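PDB 5HUO: nicotinate-nucleotide diphosphorylase (Carboxylating) from Streptococcus pyogenes GA06023, which catalyses the formation of nicotinate mononucleotide, carbon dioxide and diphosphate from quinolinate and phosphoribosyl diphosphate, a step of NAD(+) biosynthesis. Local coordinates for residues Ala143-Ala148 against Gly293-Ser298. Numbering follows the deposited sequence.
Sequences ASMTAA and GSLTHS. With SO4 (sulfate ion), chain I.
Met145 reaches from the long helix 122-153 to the short helix 294-297, where it slants across Leu295. With CG anti to the backbone N (chi1 -167°) and the rest of the chain extended, the side chain runs straight out from its helix. Its CB lies 4.4 Å from CD2 of Leu295, and CG closes to 4.0 Å from the same methyl; SD sits 3.7 Å from O of Ser294, near CA of Leu295; and CE ends 3.6 Å from O of Ser294, beside that residue's CB. The thioether thus lies mainly against backbone. From the opposite direction Leu295 sends CD2 back to the long helix, 3.7 Å from CA of Thr146, and CD1 and CD2 both approach OG1 of Thr146, the two side chains crossing at about a right angle. That hydroxyl is hydrogen-bonded within its own helix to O of Ile142, which lets it pack against the leucine methyls. No hydrogen bond joins the two segments, which meet by van der Waals contact.

Beyond this packing, the turn forms an anion site, consistent with a phosphate-binding place. NE2 of His297 (2.7 Å to O4, 161° at the hydrogen) and NZ of Lys165 bind a sulfate ion, probably from the crystallisation liquor; N of Gly293 lies near O2, but too close to be trusted in detail. ND1 of His297 pairs with OG of Ser298 at 2.7 Å, so both ring nitrogens are engaged and the ring's rotation is fixed. Ser298 OG in turn accepts a hydrogen bond from N of Ser301 of the second subunit.

Helix 294-297 follows strand 289-291, the sixth in chain order of the parallel alpha/beta barrel of the NadC family; helix 122-153 packs against it through Met145, Thr146 and Tyr149, while helix 171-180 packs on Thr146 and Thr296.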
loop_
_atom_site.group_PDB
_atom_site.type_symbol
_atom_site.label_atom_id
_atom_site.label_comp_id
_atom_site.label_asym_id
_atom_site.label_seq_id
_atom_site.Cartn_x
_atom_site.Cartn_y
_atom_site.Cartn_z
ATOM N N ALA A 143 -27.609 10.614 7.233
ATOM C CA ALA A 143 -27.972 11.320 8.503
ATOM C C ALA A 143 -29.441 11.740 8.464
ATOM O O ALA A 143 -30.205 11.484 9.392
ATOM C CB ALA A 143 -27.091 12.496 8.733
ATOM N N SER A 144 -29.817 12.306 7.331
ATOM C CA SER A 144 -31.190 12.747 7.067
ATOM C C SER A 144 -32.171 11.581 7.253
ATOM O O SER A 144 -33.208 11.673 7.935
ATOM C CB SER A 144 -31.301 13.310 5.681
ATOM O OG SER A 144 -30.592 14.544 5.541
ATOM N N MET A 145 -31.840 10.475 6.616
ATOM C CA MET A 145 -32.733 9.314 6.651
ATOM C C MET A 145 -32.857 8.748 8.074
ATOM O O MET A 145 -33.948 8.386 8.501
ATOM C CB MET A 145 -32.270 8.237 5.677
ATOM C CG MET A 145 -33.317 7.169 5.455
ATOM S SD MET A 145 -32.606 5.969 4.343
ATOM C CE MET A 145 -33.905 4.697 4.314
ATOM N N THR A 146 -31.724 8.657 8.756
ATOM C CA THR A 146 -31.690 8.217 10.159
ATOM C C THR A 146 -32.579 9.119 11.035
ATOM O O THR A 146 -33.459 8.648 11.746
ATOM C CB THR A 146 -30.270 8.233 10.707
ATOM O OG1 THR A 146 -29.469 7.340 9.939
ATOM C CG2 THR A 146 -30.253 7.800 12.166
ATOM N N ALA A 147 -32.403 10.421 10.873
ATOM C CA ALA A 147 -33.238 11.417 11.546
ATOM C C ALA A 147 -34.704 11.232 11.272
ATOM O O ALA A 147 -35.526 11.321 12.179
ATOM C CB ALA A 147 -32.839 12.818 11.166
ATOM N N ALA A 148 -35.028 10.953 10.025
ATOM C CA ALA A 148 -36.427 10.729 9.617
ATOM C C ALA A 148 -37.021 9.485 10.309
ATOM O O ALA A 148 -38.192 9.473 10.700
ATOM C CB ALA A 148 -36.520 10.589 8.115
ATOM N N GLY A 293 -31.206 -1.980 8.116
ATOM C CA GLY A 293 -30.207 -1.955 7.031
ATOM C C GLY A 293 -30.374 -0.832 6.022
ATOM O O GLY A 293 -29.411 -0.400 5.413
ATOM N N SER A 294 -31.622 -0.398 5.829
ATOM C CA SER A 294 -31.939 0.601 4.780
ATOM C C SER A 294 -31.264 1.934 5.004
ATOM O O SER A 294 -30.954 2.680 4.084
ATOM C CB SER A 294 -33.421 0.820 4.706
ATOM O OG SER A 294 -34.055 -0.400 4.470
ATOM N N LEU A 295 -31.027 2.216 6.271
ATOM C CA LEU A 295 -30.343 3.472 6.641
ATOM C C LEU A 295 -29.011 3.620 5.940
ATOM O O LEU A 295 -28.602 4.746 5.613
ATOM C CB LEU A 295 -30.100 3.523 8.146
ATOM C CG LEU A 295 -31.367 3.673 8.991
ATOM C CD1 LEU A 295 -30.951 3.745 10.454
ATOM C CD2 LEU A 295 -32.131 4.918 8.594
ATOM N N THR A 296 -28.349 2.497 5.703
ATOM C CA THR A 296 -27.023 2.506 5.068
ATOM C C THR A 296 -27.005 1.910 3.675
ATOM O O THR A 296 -26.276 2.397 2.826
ATOM C CB THR A 296 -25.976 1.804 5.945
ATOM O OG1 THR A 296 -26.475 0.515 6.342
ATOM C CG2 THR A 296 -25.716 2.609 7.163
ATOM N N HIS A 297 -27.825 0.911 3.406
ATOM C CA HIS A 297 -27.769 0.281 2.034
ATOM C C HIS A 297 -28.634 0.952 0.963
ATOM O O HIS A 297 -28.456 0.690 -0.213
ATOM C CB HIS A 297 -27.954 -1.260 2.052
ATOM C CG HIS A 297 -29.315 -1.748 2.434
ATOM N ND1 HIS A 297 -30.477 -1.313 1.824
ATOM C CD2 HIS A 297 -29.699 -2.699 3.326
ATOM C CE1 HIS A 297 -31.519 -1.955 2.332
ATOM N NE2 HIS A 297 -31.079 -2.790 3.255
ATOM N N SER A 298 -29.576 1.801 1.380
ATOM C CA SER A 298 -30.628 2.366 0.497
ATOM C C SER A 298 -30.958 3.837 0.829
ATOM O O SER A 298 -32.083 4.288 0.645
ATOM C CB SER A 298 -31.913 1.535 0.574
ATOM O OG SER A 298 -31.732 0.266 -0.026
HETATM S S SO4 I . -32.958 -4.711 6.476
HETATM O O1 SO4 I . -34.399 -4.428 6.507
HETATM O O2 SO4 I . -32.361 -4.123 7.673
HETATM O O3 SO4 I . -32.756 -6.138 6.647
HETATM O O4 SO4 I . -32.298 -4.257 5.230
#